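PDB 5X3E: kinesin-like protein from Caenorhabditis elegans, which is a kinesin-6 motor that probably hydrolyses ATP to move along microtubules, here captured in the apo state. Local coordinates for residues S152-V157 with S207-D212; F170-T175 with S322-S327; D211-S216 with L303-R308; V217-V222 with V262-S267. All blocks are in the same frame, centred on the assembly; numbering follows the deposited sequence.

Contact 1: residues S152-V157 with S207-D212. With SO4 (sulfate ion), chain T; SO4 (sulfate ion), chain J.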
loop_
_atom_site.group_PDB
_atom_site.type_symbol
_atom_site.label_atom_id
_atom_site.label_comp_id
_atom_site.label_asym_id
_atom_site.label_seq_id
_atom_site.Cartn_x
_atom_site.Cartn_y
_atom_site.Cartn_z
ATOM N N SER A 152 4.149 -3.793 -17.391
ATOM C CA SER A 152 3.555 -2.673 -18.107
ATOM C C SER A 152 4.501 -1.501 -18.349
ATOM O O SER A 152 4.187 -0.647 -19.186
ATOM C CB SER A 152 2.325 -2.166 -17.352
ATOM O OG SER A 152 1.400 -3.215 -17.141
ATOM N N ILE A 153 5.644 -1.428 -17.657
ATOM C CA ILE A 153 6.571 -0.321 -17.865
ATOM C C ILE A 153 7.536 -0.683 -18.983
ATOM O O ILE A 153 7.799 -1.858 -19.257
ATOM C CB ILE A 153 7.335 0.049 -16.574
ATOM C CG1 ILE A 153 8.269 -1.083 -16.148
ATOM C CG2 ILE A 153 6.372 0.430 -15.460
ATOM C CD1 ILE A 153 8.898 -0.861 -14.793
ATOM N N ASN A 154 8.047 0.344 -19.654
ATOM C CA ASN A 154 9.096 0.210 -20.650
ATOM C C ASN A 154 10.258 1.113 -20.266
ATOM O O ASN A 154 10.165 1.923 -19.341
ATOM C CB ASN A 154 8.588 0.563 -22.055
ATOM C CG ASN A 154 7.345 -0.210 -22.432
ATOM O OD1 ASN A 154 7.294 -1.433 -22.283
ATOM N ND2 ASN A 154 6.327 0.498 -22.912
ATOM N N ASN A 155 11.368 0.952 -20.985
ATOM C CA ASN A 155 12.560 1.777 -20.783
ATOM C C ASN A 155 13.040 1.704 -19.336
ATOM O O ASN A 155 13.490 2.696 -18.760
ATOM C CB ASN A 155 12.306 3.228 -21.190
ATOM C CG ASN A 155 11.943 3.371 -22.653
ATOM O OD1 ASN A 155 12.192 2.475 -23.457
ATOM N ND2 ASN A 155 11.367 4.516 -23.008
ATOM N N ARG A 156 12.938 0.521 -18.740
ATOM C CA ARG A 156 13.495 0.303 -17.412
ATOM C C ARG A 156 15.014 0.243 -17.530
ATOM O O ARG A 156 15.547 -0.579 -18.280
ATOM C CB ARG A 156 12.970 -1.001 -16.818
ATOM C CG ARG A 156 12.949 -1.038 -15.303
ATOM C CD ARG A 156 12.889 -2.464 -14.786
ATOM N NE ARG A 156 14.194 -3.093 -14.946
ATOM C CZ ARG A 156 14.493 -4.034 -15.830
ATOM N NH1 ARG A 156 13.573 -4.500 -16.667
ATOM N NH2 ARG A 156 15.730 -4.509 -15.870
ATOM N N VAL A 157 15.717 1.111 -16.815
ATOM C CA VAL A 157 17.171 1.138 -16.944
ATOM C C VAL A 157 17.854 0.215 -15.949
ATOM O O VAL A 157 17.231 -0.290 -15.010
ATOM C CB VAL A 157 17.732 2.561 -16.795
ATOM C CG1 VAL A 157 17.565 3.278 -18.064
ATOM C CG2 VAL A 157 17.023 3.307 -15.669
ATOM N N SER A 207 -1.501 -0.870 -20.584
ATOM C CA SER A 207 -0.911 0.185 -21.391
ATOM C C SER A 207 -1.059 1.524 -20.676
ATOM O O SER A 207 -1.888 1.689 -19.778
ATOM C CB SER A 207 -1.576 0.261 -22.763
ATOM O OG SER A 207 -2.909 0.708 -22.617
ATOM N N GLY A 208 -0.238 2.484 -21.086
ATOM C CA GLY A 208 -0.316 3.811 -20.517
ATOM C C GLY A 208 1.030 4.367 -20.107
ATOM O O GLY A 208 1.133 5.539 -19.735
ATOM N N TYR A 209 2.070 3.540 -20.164
ATOM C CA TYR A 209 3.404 4.023 -19.852
ATOM C C TYR A 209 3.869 5.018 -20.907
ATOM O O TYR A 209 3.622 4.847 -22.101
ATOM C CB TYR A 209 4.398 2.871 -19.747
ATOM C CG TYR A 209 5.787 3.361 -19.405
ATOM C CD1 TYR A 209 6.736 3.581 -20.397
ATOM C CD2 TYR A 209 6.140 3.628 -18.089
ATOM C CE1 TYR A 209 7.999 4.047 -20.083
ATOM C CE2 TYR A 209 7.397 4.095 -17.765
ATOM C CZ TYR A 209 8.323 4.304 -18.762
ATOM O OH TYR A 209 9.576 4.766 -18.435
ATOM N N ASN A 210 4.570 6.054 -20.454
ATOM C CA ASN A 210 5.022 7.146 -21.310
ATOM C C ASN A 210 6.383 6.768 -21.881
ATOM O O ASN A 210 7.409 6.909 -21.214
ATOM C CB ASN A 210 5.081 8.437 -20.500
ATOM C CG ASN A 210 5.477 9.633 -21.329
ATOM O OD1 ASN A 210 5.724 9.528 -22.532
ATOM N ND2 ASN A 210 5.529 10.794 -20.685
ATOM N N ASP A 211 6.400 6.320 -23.141
ATOM C CA ASP A 211 7.642 5.847 -23.749
ATOM C C ASP A 211 8.682 6.943 -23.933
ATOM O O ASP A 211 9.846 6.625 -24.197
ATOM C CB ASP A 211 7.355 5.200 -25.109
ATOM C CG ASP A 211 6.698 3.838 -24.989
ATOM O OD1 ASP A 211 6.792 3.220 -23.914
ATOM O OD2 ASP A 211 6.076 3.384 -25.974
ATOM N N ASP A 212 8.314 8.212 -23.759
ATOM C CA ASP A 212 9.304 9.283 -23.735
ATOM C C ASP A 212 10.012 9.382 -22.395
ATOM O O ASP A 212 10.892 10.231 -22.232
ATOM C CB ASP A 212 8.652 10.623 -24.091
ATOM C CG ASP A 212 8.436 10.780 -25.583
ATOM O OD1 ASP A 212 9.335 10.385 -26.357
ATOM O OD2 ASP A 212 7.368 11.284 -25.984
HETATM S S SO4 T . -5.417 -1.905 -20.624
HETATM O O1 SO4 T . -5.038 -3.308 -20.770
HETATM O O2 SO4 T . -6.180 -1.490 -21.799
HETATM O O3 SO4 T . -6.232 -1.737 -19.422
HETATM O O4 SO4 T . -4.216 -1.083 -20.517
HETATM S S SO4 J . 4.403 11.286 -16.995
HETATM O O1 SO4 J . 3.927 9.924 -16.772
HETATM O O2 SO4 J . 3.434 12.011 -17.809
HETATM O O3 SO4 J . 4.577 11.976 -15.717
HETATM O O4 SO4 J . 5.680 11.246 -17.696
HETATM O O HOH W 1 2.246 0.591 -20.500
#

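Contact 2: residues F170-T175 with S322-S327. With SO4 (sulfate ion), chain G; SO4 (sulfate ion), chain O.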
loop_
_atom_site.group_PDB
_atom_site.type_symbol
_atom_site.label_atom_id
_atom_site.label_comp_id
_atom_site.label_asym_id
_atom_site.label_seq_id
_atom_site.Cartn_x
_atom_site.Cartn_y
_atom_site.Cartn_z
ATOM N N PHE A 170 15.919 11.965 -5.879
ATOM C CA PHE A 170 16.706 11.030 -6.679
ATOM C C PHE A 170 17.670 11.795 -7.575
ATOM O O PHE A 170 17.330 12.863 -8.090
ATOM C CB PHE A 170 15.804 10.110 -7.529
ATOM C CG PHE A 170 15.029 9.115 -6.717
ATOM C CD1 PHE A 170 15.556 7.861 -6.442
ATOM C CD2 PHE A 170 13.797 9.449 -6.186
ATOM C CE1 PHE A 170 14.855 6.949 -5.662
ATOM C CE2 PHE A 170 13.091 8.543 -5.406
ATOM C CZ PHE A 170 13.618 7.293 -5.142
ATOM N N GLU A 171 18.867 11.250 -7.761
ATOM C CA GLU A 171 19.868 11.832 -8.640
ATOM C C GLU A 171 20.183 10.855 -9.767
ATOM O O GLU A 171 19.652 9.743 -9.816
ATOM C CB GLU A 171 21.140 12.195 -7.870
ATOM C CG GLU A 171 20.947 13.192 -6.748
ATOM C CD GLU A 171 20.490 14.548 -7.236
ATOM O OE1 GLU A 171 20.780 14.888 -8.403
ATOM O OE2 GLU A 171 19.837 15.272 -6.454
ATOM N N ILE A 172 21.053 11.282 -10.684
ATOM C CA ILE A 172 21.382 10.511 -11.876
ATOM C C ILE A 172 22.893 10.475 -12.070
ATOM O O ILE A 172 23.528 11.526 -12.216
ATOM C CB ILE A 172 20.693 11.081 -13.125
ATOM C CG1 ILE A 172 19.174 11.052 -12.941
ATOM C CG2 ILE A 172 21.127 10.311 -14.370
ATOM C CD1 ILE A 172 18.398 11.857 -13.946
ATOM N N ARG A 173 23.465 9.271 -12.072
ATOM C CA ARG A 173 24.864 9.041 -12.413
ATOM C C ARG A 173 25.046 8.973 -13.927
ATOM O O ARG A 173 24.105 8.711 -14.676
ATOM C CB ARG A 173 25.370 7.732 -11.811
ATOM C CG ARG A 173 25.490 7.716 -10.315
ATOM C CD ARG A 173 26.208 6.474 -9.866
ATOM N NE ARG A 173 26.242 6.388 -8.412
ATOM C CZ ARG A 173 25.285 5.842 -7.674
ATOM N NH1 ARG A 173 24.214 5.323 -8.257
ATOM N NH2 ARG A 173 25.404 5.809 -6.355
ATOM N N ALA A 174 26.275 9.228 -14.372
ATOM C CA ALA A 174 26.666 8.893 -15.735
ATOM C C ALA A 174 26.832 7.381 -15.854
ATOM O O ALA A 174 27.003 6.676 -14.856
ATOM C CB ALA A 174 27.957 9.603 -16.127
ATOM N N THR A 175 26.789 6.881 -17.093
ATOM C CA THR A 175 26.636 5.440 -17.300
ATOM C C THR A 175 27.839 4.650 -16.790
ATOM O O THR A 175 27.672 3.618 -16.130
ATOM C CB THR A 175 26.385 5.136 -18.780
ATOM O OG1 THR A 175 26.447 3.717 -18.989
ATOM C CG2 THR A 175 27.405 5.835 -19.672
ATOM N N SER A 322 16.479 17.440 -12.062
ATOM C CA SER A 322 15.267 18.200 -11.775
ATOM C C SER A 322 14.114 17.782 -12.676
ATOM O O SER A 322 12.958 18.104 -12.386
ATOM C CB SER A 322 15.533 19.697 -11.926
ATOM O OG SER A 322 15.687 20.053 -13.290
ATOM N N GLN A 323 14.406 17.078 -13.763
ATOM C CA GLN A 323 13.375 16.562 -14.645
ATOM C C GLN A 323 12.721 15.293 -14.120
ATOM O O GLN A 323 11.745 14.832 -14.720
ATOM C CB GLN A 323 13.978 16.296 -16.023
ATOM C CG GLN A 323 14.472 17.553 -16.708
ATOM C CD GLN A 323 13.342 18.513 -17.002
ATOM O OE1 GLN A 323 13.163 19.510 -16.307
ATOM N NE2 GLN A 323 12.567 18.210 -18.039
ATOM N N ILE A 324 13.216 14.738 -13.013
ATOM C CA ILE A 324 12.704 13.474 -12.491
ATOM C C ILE A 324 11.268 13.638 -12.008
ATOM O O ILE A 324 10.934 14.601 -11.306
ATOM C CB ILE A 324 13.611 12.961 -11.362
ATOM C CG1 ILE A 324 14.949 12.477 -11.925
ATOM C CG2 ILE A 324 12.916 11.865 -10.558
ATOM C CD1 ILE A 324 15.879 11.892 -10.876
ATOM N N ILE A 325 10.411 12.687 -12.379
ATOM C CA ILE A 325 9.049 12.585 -11.869
ATOM C C ILE A 325 8.917 11.249 -11.150
ATOM O O ILE A 325 9.355 10.216 -11.669
ATOM C CB ILE A 325 8.005 12.702 -12.996
ATOM C CG1 ILE A 325 8.033 14.106 -13.601
ATOM C CG2 ILE A 325 6.617 12.366 -12.475
ATOM C CD1 ILE A 325 7.198 14.245 -14.854
ATOM N N VAL A 326 8.335 11.268 -9.953
ATOM C CA VAL A 326 8.167 10.074 -9.129
ATOM C C VAL A 326 6.689 9.914 -8.808
ATOM O O VAL A 326 6.056 10.849 -8.307
ATOM C CB VAL A 326 9.000 10.153 -7.832
ATOM C CG1 VAL A 326 8.746 8.941 -6.951
ATOM C CG2 VAL A 326 10.489 10.285 -8.149
ATOM N N SER A 327 6.142 8.738 -9.097
ATOM C CA SER A 327 4.785 8.397 -8.701
ATOM C C SER A 327 4.818 7.192 -7.770
ATOM O O SER A 327 5.755 6.388 -7.800
ATOM C CB SER A 327 3.892 8.120 -9.923
ATOM O OG SER A 327 4.401 7.051 -10.699
HETATM S S SO4 G . 13.193 14.186 -7.200
HETATM O O1 SO4 G . 13.028 14.545 -8.606
HETATM O O2 SO4 G . 11.884 13.922 -6.618
HETATM O O3 SO4 G . 14.051 13.015 -7.069
HETATM O O4 SO4 G . 13.814 15.310 -6.505
HETATM S S SO4 O . 23.412 4.104 -4.323
HETATM O O1 SO4 O . 22.991 3.556 -5.612
HETATM O O2 SO4 O . 22.585 3.532 -3.261
HETATM O O3 SO4 O . 23.265 5.555 -4.329
HETATM O O4 SO4 O . 24.815 3.771 -4.082
#

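Contact 3: residues D211-S216 with L303-R308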
loop_
_atom_site.group_PDB
_atom_site.type_symbol
_atom_site.label_atom_id
_atom_site.label_comp_id
_atom_site.label_asym_id
_atom_site.label_seq_id
_atom_site.Cartn_x
_atom_site.Cartn_y
_atom_site.Cartn_z
ATOM N N ASP A 211 6.400 6.320 -23.141
ATOM C CA ASP A 211 7.642 5.847 -23.749
ATOM C C ASP A 211 8.682 6.943 -23.933
ATOM O O ASP A 211 9.846 6.625 -24.197
ATOM C CB ASP A 211 7.355 5.200 -25.109
ATOM C CG ASP A 211 6.698 3.838 -24.989
ATOM O OD1 ASP A 211 6.792 3.220 -23.914
ATOM O OD2 ASP A 211 6.076 3.384 -25.974
ATOM N N ASP A 212 8.314 8.212 -23.759
ATOM C CA ASP A 212 9.304 9.283 -23.735
ATOM C C ASP A 212 10.012 9.382 -22.395
ATOM O O ASP A 212 10.892 10.231 -22.232
ATOM C CB ASP A 212 8.652 10.623 -24.091
ATOM C CG ASP A 212 8.436 10.780 -25.583
ATOM O OD1 ASP A 212 9.335 10.385 -26.357
ATOM O OD2 ASP A 212 7.368 11.284 -25.984
ATOM N N MET A 213 9.648 8.530 -21.447
ATOM C CA MET A 213 10.268 8.490 -20.139
ATOM C C MET A 213 11.072 7.213 -19.962
ATOM O O MET A 213 10.729 6.144 -20.476
ATOM C CB MET A 213 9.220 8.598 -19.029
ATOM C CG MET A 213 8.465 9.915 -19.044
ATOM S SD MET A 213 9.473 11.289 -18.455
ATOM C CE MET A 213 8.832 11.502 -16.806
ATOM N N VAL A 214 12.140 7.359 -19.253
ATOM C CA VAL A 214 12.943 6.262 -18.749
ATOM C C VAL A 214 12.590 6.068 -17.282
ATOM O O VAL A 214 12.197 7.020 -16.600
ATOM C CB VAL A 214 14.431 6.580 -18.963
ATOM C CG1 VAL A 214 15.248 5.604 -18.268
ATOM C CG2 VAL A 214 14.744 6.471 -20.431
ATOM N N CYS A 215 12.713 4.842 -16.777
ATOM C CA CYS A 215 12.225 4.595 -15.427
ATOM C C CYS A 215 13.075 3.570 -14.687
ATOM O O CYS A 215 13.869 2.827 -15.271
ATOM C CB CYS A 215 10.771 4.122 -15.448
ATOM S SG CYS A 215 10.587 2.424 -16.056
ATOM N N SER A 216 12.855 3.533 -13.373
ATOM C CA SER A 216 13.405 2.535 -12.468
ATOM C C SER A 216 12.444 2.403 -11.295
ATOM O O SER A 216 11.726 3.348 -10.957
ATOM C CB SER A 216 14.807 2.914 -11.970
ATOM O OG SER A 216 15.320 1.902 -11.124
ATOM N N LEU A 303 7.718 4.573 -8.856
ATOM C CA LEU A 303 8.129 4.580 -10.252
ATOM C C LEU A 303 8.890 5.879 -10.491
ATOM O O LEU A 303 8.290 6.944 -10.657
ATOM C CB LEU A 303 6.921 4.448 -11.173
ATOM C CG LEU A 303 7.229 4.394 -12.668
ATOM C CD1 LEU A 303 8.105 3.198 -12.961
ATOM C CD2 LEU A 303 5.943 4.340 -13.479
ATOM N N VAL A 304 10.216 5.790 -10.485
ATOM C CA VAL A 304 11.084 6.947 -10.684
ATOM C C VAL A 304 11.314 7.112 -12.184
ATOM O O VAL A 304 11.945 6.265 -12.821
ATOM C CB VAL A 304 12.410 6.777 -9.940
ATOM C CG1 VAL A 304 13.343 7.954 -10.233
ATOM C CG2 VAL A 304 12.158 6.589 -8.444
ATOM N N MET A 305 10.837 8.222 -12.742
ATOM C CA MET A 305 10.884 8.463 -14.178
ATOM C C MET A 305 11.698 9.711 -14.497
ATOM O O MET A 305 11.808 10.625 -13.676
ATOM C CB MET A 305 9.467 8.603 -14.759
ATOM C CG MET A 305 8.706 7.287 -14.841
ATOM S SD MET A 305 6.913 7.465 -14.921
ATOM C CE MET A 305 6.762 8.566 -16.307
ATOM N N ALA A 306 12.284 9.733 -15.692
ATOM C CA ALA A 306 12.991 10.904 -16.197
ATOM C C ALA A 306 12.930 10.884 -17.716
ATOM O O ALA A 306 12.863 9.805 -18.317
ATOM C CB ALA A 306 14.453 10.949 -15.729
ATOM N N PRO A 307 12.946 12.051 -18.361
ATOM C CA PRO A 307 12.871 12.098 -19.827
ATOM C C PRO A 307 13.994 11.305 -20.481
ATOM O O PRO A 307 15.163 11.429 -20.110
ATOM C CB PRO A 307 12.992 13.595 -20.135
ATOM C CG PRO A 307 12.487 14.268 -18.913
ATOM C CD PRO A 307 12.867 13.390 -17.757
ATOM N N ARG A 308 13.625 10.490 -21.467
ATOM C CA ARG A 308 14.611 9.689 -22.174
ATOM C C ARG A 308 15.531 10.576 -23.001
ATOM O O ARG A 308 15.091 11.536 -23.638
ATOM C CB ARG A 308 13.936 8.664 -23.084
ATOM C CG ARG A 308 14.954 7.772 -23.759
ATOM C CD ARG A 308 14.354 6.685 -24.616
ATOM N NE ARG A 308 15.416 5.897 -25.235
ATOM C CZ ARG A 308 15.215 4.951 -26.145
ATOM N NH1 ARG A 308 13.983 4.671 -26.548
ATOM N NH2 ARG A 308 16.248 4.291 -26.650
HETATM O O HOH W 2 11.561 5.204 -25.972
#

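Contact 4: residues V217-V222 with V262-S267. With SO4 (sulfate ion), chain I; SO4 (sulfate ion), chain C; SO4 (sulfate ion), chain F.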
loop_
_atom_site.group_PDB
_atom_site.type_symbol
_atom_site.label_atom_id
_atom_site.label_comp_id
_atom_site.label_asym_id
_atom_site.label_seq_id
_atom_site.Cartn_x
_atom_site.Cartn_y
_atom_site.Cartn_z
ATOM N N VAL A 217 12.431 1.230 -10.670
ATOM C CA VAL A 217 11.495 0.942 -9.591
ATOM C C VAL A 217 12.265 0.876 -8.276
ATOM O O VAL A 217 13.276 0.170 -8.163
ATOM C CB VAL A 217 10.713 -0.359 -9.844
ATOM C CG1 VAL A 217 9.757 -0.636 -8.689
ATOM C CG2 VAL A 217 9.939 -0.262 -11.150
ATOM N N PHE A 218 11.784 1.617 -7.290
ATOM C CA PHE A 218 12.310 1.584 -5.936
ATOM C C PHE A 218 11.175 1.196 -5.005
ATOM O O PHE A 218 10.025 1.583 -5.226
ATOM C CB PHE A 218 12.897 2.943 -5.530
ATOM C CG PHE A 218 14.166 3.306 -6.258
ATOM C CD1 PHE A 218 15.402 3.132 -5.650
ATOM C CD2 PHE A 218 14.123 3.827 -7.544
ATOM C CE1 PHE A 218 16.574 3.468 -6.312
ATOM C CE2 PHE A 218 15.293 4.162 -8.212
ATOM C CZ PHE A 218 16.519 3.982 -7.598
ATOM N N VAL A 219 11.482 0.418 -3.978
ATOM C CA VAL A 219 10.492 0.071 -2.970
ATOM C C VAL A 219 11.011 0.503 -1.609
ATOM O O VAL A 219 12.213 0.417 -1.331
ATOM C CB VAL A 219 10.140 -1.436 -2.974
ATOM C CG1 VAL A 219 9.564 -1.847 -4.322
ATOM C CG2 VAL A 219 11.353 -2.279 -2.627
ATOM N N THR A 220 10.103 0.999 -0.778
ATOM C CA THR A 220 10.351 1.155 0.644
ATOM C C THR A 220 9.342 0.296 1.387
ATOM O O THR A 220 8.188 0.168 0.961
ATOM C CB THR A 220 10.242 2.623 1.105
ATOM O OG1 THR A 220 8.942 3.141 0.798
ATOM C CG2 THR A 220 11.280 3.472 0.407
ATOM N N TYR A 221 9.791 -0.338 2.466
ATOM C CA TYR A 221 8.915 -1.141 3.306
ATOM C C TYR A 221 9.039 -0.633 4.732
ATOM O O TYR A 221 10.121 -0.695 5.325
ATOM C CB TYR A 221 9.255 -2.631 3.222
ATOM C CG TYR A 221 8.139 -3.530 3.715
ATOM C CD1 TYR A 221 6.898 -3.004 4.061
ATOM C CD2 TYR A 221 8.324 -4.906 3.828
ATOM C CE1 TYR A 221 5.869 -3.820 4.510
ATOM C CE2 TYR A 221 7.298 -5.734 4.273
ATOM C CZ TYR A 221 6.072 -5.185 4.613
ATOM O OH TYR A 221 5.049 -5.996 5.056
ATOM N N VAL A 222 7.936 -0.130 5.273
ATOM C CA VAL A 222 7.931 0.600 6.531
ATOM C C VAL A 222 6.836 0.044 7.432
ATOM O O VAL A 222 5.771 -0.364 6.955
ATOM C CB VAL A 222 7.741 2.112 6.282
ATOM C CG1 VAL A 222 7.566 2.813 7.552
ATOM C CG2 VAL A 222 8.984 2.686 5.631
ATOM N N VAL A 262 14.997 1.021 -1.938
ATOM C CA VAL A 262 15.715 -0.130 -2.476
ATOM C C VAL A 262 15.344 -0.300 -3.943
ATOM O O VAL A 262 14.165 -0.485 -4.278
ATOM C CB VAL A 262 15.402 -1.408 -1.681
ATOM C CG1 VAL A 262 16.110 -2.599 -2.301
ATOM C CG2 VAL A 262 15.797 -1.243 -0.210
ATOM N N GLU A 263 16.345 -0.248 -4.816
ATOM C CA GLU A 263 16.111 -0.397 -6.243
ATOM C C GLU A 263 15.902 -1.860 -6.589
ATOM O O GLU A 263 16.669 -2.727 -6.160
ATOM C CB GLU A 263 17.269 0.173 -7.054
ATOM C CG GLU A 263 16.968 0.244 -8.541
ATOM C CD GLU A 263 18.007 1.030 -9.302
ATOM O OE1 GLU A 263 17.674 1.541 -10.391
ATOM O OE2 GLU A 263 19.150 1.148 -8.808
ATOM N N VAL A 264 14.847 -2.132 -7.350
ATOM C CA VAL A 264 14.481 -3.481 -7.754
ATOM C C VAL A 264 14.300 -3.490 -9.266
ATOM O O VAL A 264 13.698 -2.567 -9.830
ATOM C CB VAL A 264 13.210 -3.969 -7.029
ATOM C CG1 VAL A 264 13.540 -4.297 -5.585
ATOM C CG2 VAL A 264 12.112 -2.913 -7.086
ATOM N N SER A 265 14.845 -4.514 -9.919
ATOM C CA SER A 265 14.811 -4.620 -11.367
ATOM C C SER A 265 13.711 -5.540 -11.876
ATOM O O SER A 265 13.465 -5.570 -13.086
ATOM C CB SER A 265 16.163 -5.122 -11.889
ATOM O OG SER A 265 17.166 -4.143 -11.702
ATOM N N SER A 266 13.048 -6.283 -10.996
ATOM C CA SER A 266 12.026 -7.219 -11.437
ATOM C C SER A 266 11.022 -7.458 -10.319
ATOM O O SER A 266 11.299 -7.213 -9.140
ATOM C CB SER A 266 12.651 -8.543 -11.896
ATOM O OG SER A 266 13.191 -9.265 -10.803
ATOM N N SER A 267 9.839 -7.940 -10.719
ATOM C CA SER A 267 8.823 -8.363 -9.759
ATOM C C SER A 267 9.410 -9.365 -8.782
ATOM O O SER A 267 9.140 -9.319 -7.575
ATOM C CB SER A 267 7.632 -8.971 -10.501
ATOM O OG SER A 267 6.545 -9.200 -9.627
HETATM S S SO4 I . 19.813 0.016 -3.486
HETATM O O1 SO4 I . 20.923 0.054 -4.433
HETATM O O2 SO4 I . 18.839 -0.972 -3.936
HETATM O O3 SO4 I . 20.315 -0.372 -2.171
HETATM O O4 SO4 I . 19.187 1.337 -3.414
HETATM S S SO4 C . 9.245 6.586 2.227
HETATM O O1 SO4 C . 9.386 7.460 1.062
HETATM O O2 SO4 C . 8.150 5.643 2.010
HETATM O O3 SO4 C . 8.945 7.387 3.405
HETATM O O4 SO4 C . 10.485 5.857 2.454
HETATM S S SO4 F . 20.827 -4.368 -13.306
HETATM O O1 SO4 F . 21.906 -5.013 -14.043
HETATM O O2 SO4 F . 19.559 -4.559 -14.002
HETATM O O3 SO4 F . 20.755 -4.960 -11.972
HETATM O O4 SO4 F . 21.109 -2.941 -13.213
#

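Contact 1: residues S152-V157 with S207-D212
Tyr209 lies flat against the backbone of Ile153 and Asn154, joining two loops of the kinesin motor domain: the one that leaves helix 141-152 and the one that leads into strand 213-225. Its CB faces Ser152 O at 3.6 Å. With CG anti to the backbone N (chi1 -179°), the ring extends straight across to the other loop. CG and CD1 then lie beneath Asn154 N, which sits 3.5 Å above the ring plane, offset toward the rim, while CD2 meets Ile153 CA and CB on that face. Farther out, CE1 and CZ pass close to Asn154 O, and OH comes 3.0 Å from that oxygen; the hydroxyl is hydrogen-bonded to Met213 O. Asn155 ND2, at the ring edge, is bonded to Met213 O as well, so two side chains grip one carbonyl at the start of the strand. Behind the ring's root, a water takes the N-H of Tyr209 and donates to Ser152 O, bridging the backbones. At the exposed side, the Asn154 amide and the Asp211 carboxylate are turned 49° apart, yet Asn154 ND2 donates almost in its own amide plane to the syn lone pair of Asp211 OD1, 2.9 Å away with an N-H...O angle of 158°.

Contact 2: residues F170-T175 with S322-S327
Ile324 pushes its CD1 methyl into a shallow hollow formed by Phe170 and Ile172, alternate residues of strand 169-172 whose side chains lean the same way. The methyl rests 3.8 Å from Phe170 CB on one side and 4.0 Å from Ile172 CD1 on the other, with Phe170 O as the hollow's floor. Ile324 stretches its CG1 branch out to reach it (chi2 -177°), and the two isoleucines slide past each other in opposite directions. A second, smaller bump is Val326 CG2, which meets Phe170 CD2 at 3.9 Å; the valine and the phenylalanine cross at about a right angle. No hydrogen bond joins the segments; apart from Phe170 O, side-chain carbons do most of the touching. A sulfate, probably from the crystallisation liquor, lies beside Ile324 CB and CG2, with its O3 at the edge of the Phe170 ring. Farther along, Arg173 holds Cys160 O through NH1, makes a cation-pi contact with Tyr163, and reaches another sulfate by weak bonds. Replacing Arg173 by an alanine removes the guanidinium, which would probably leave Cys160 O without this donor and the Tyr163 ring without its cation. Strand 169-172 pairs with strand 162-165 in a hairpin, whose Phe162 also touches Ile172 and Ile324; the contact thus lays this hairpin against the start of strand 325-333, beside Val304 of strand 296-307.

Contact 3: residues D211-S216 with L303-R308
Met213 folds back at chi2 (-74°) and chi3 (-103°), and Met305 turns at chi3 (54°), bringing their ends together although the two side chains cross at about a right angle. Met305 CE packs on Met213 CG and CE, while Met213 SD lies 3.6 Å from Pro307 N. Were Met213 an alanine, CG, SD and CE would be gone, which is likely to open a gap beside Met305 and set its methyl free to turn. Next along the same face, Cys215 CB meets Met305 CG and Leu303 CD1, each at 3.8 Å. Val214, on the reverse face, sets CG2 against Arg308 CB at 3.5 Å. The backbones form an antiparallel pair: Val214 with Ala306 and Ser216 with Val304 each exchange two N-H...O bonds, and Arg308 N adds another to Asp212 O. Strand 296-307 lies between strands 213-225 and 325-333 in the sheet; Leu303 faces helix 93-109 through Leu108 and Leu109, while Phe162 of strand 162-165 covers Ser216, Val304 and Ala306.

Contact 4: residues V217-V222 with V262-S267
The Phe218 ring carries the Glu263 side chain over one face: Glu263 CG stands 4.1 Å from the ring centroid, 21° off the normal, in a CH-pi contact shifted toward the rim. The carboxylate runs on above the rim, nearly parallel to the ring, the planes 16° apart, and Glu263 CD lies 3.7 Å from Phe218 CZ. At the ring edge is O4 of a sulfate, probably from the crystallisation liquor, whose O2 accepts from Glu263 N. The extended glutamate, CG anti to its N (chi1 -171°), carries its oxygens past the ring to polar partners: OE1 to Ser216 OG and OE2 to Cys160 N. These bonds give both oxygens of the buried carboxylate a partner.

On the other face of the sheet, Val264 CG2 nestles between Val217 CG1, 3.6 Å away, and Val219 CG1, 3.9 Å away. The antiparallel backbones are joined by Val264 N to Val217 O and by a reciprocal pair between Val219 and Val262, the bond from Val219 N measuring 2.8 Å to Val262 O. Short strand 262-264 thus borders strand 213-225, whose opposite edge pairs with strand 296-307. The valine face is covered by Phe150 of helix 141-152 and Val273 of helix 267-281, while Phe218 meets Phe170 of strand 169-172 and Val304 of strand 296-307.

How the contacts relate
Contacts 3 and 4 divide strand 213-225 between them, its first residues pairing with 303-308 and the next ones with 262-264, their centres about 16 Å apart. Contact 1 fastens the loop entering that strand and shares Asp211 and Asp212 with contact 3, about 7 Å away centre to centre. Contact 2 reaches the same sheet through strand 325-333, neighbour of 296-307; its centre is about 9 Å from that of contact 3. Along the chain, contact 4 is nested within the loop closed by contact 3, and that within the loop closed by contact 2, whereas contacts 1 and 2 cross. Contacts 3 and 4 build part of the motor domain's central sheet, while contacts 1 and 2 attach loops and a hairpin to it.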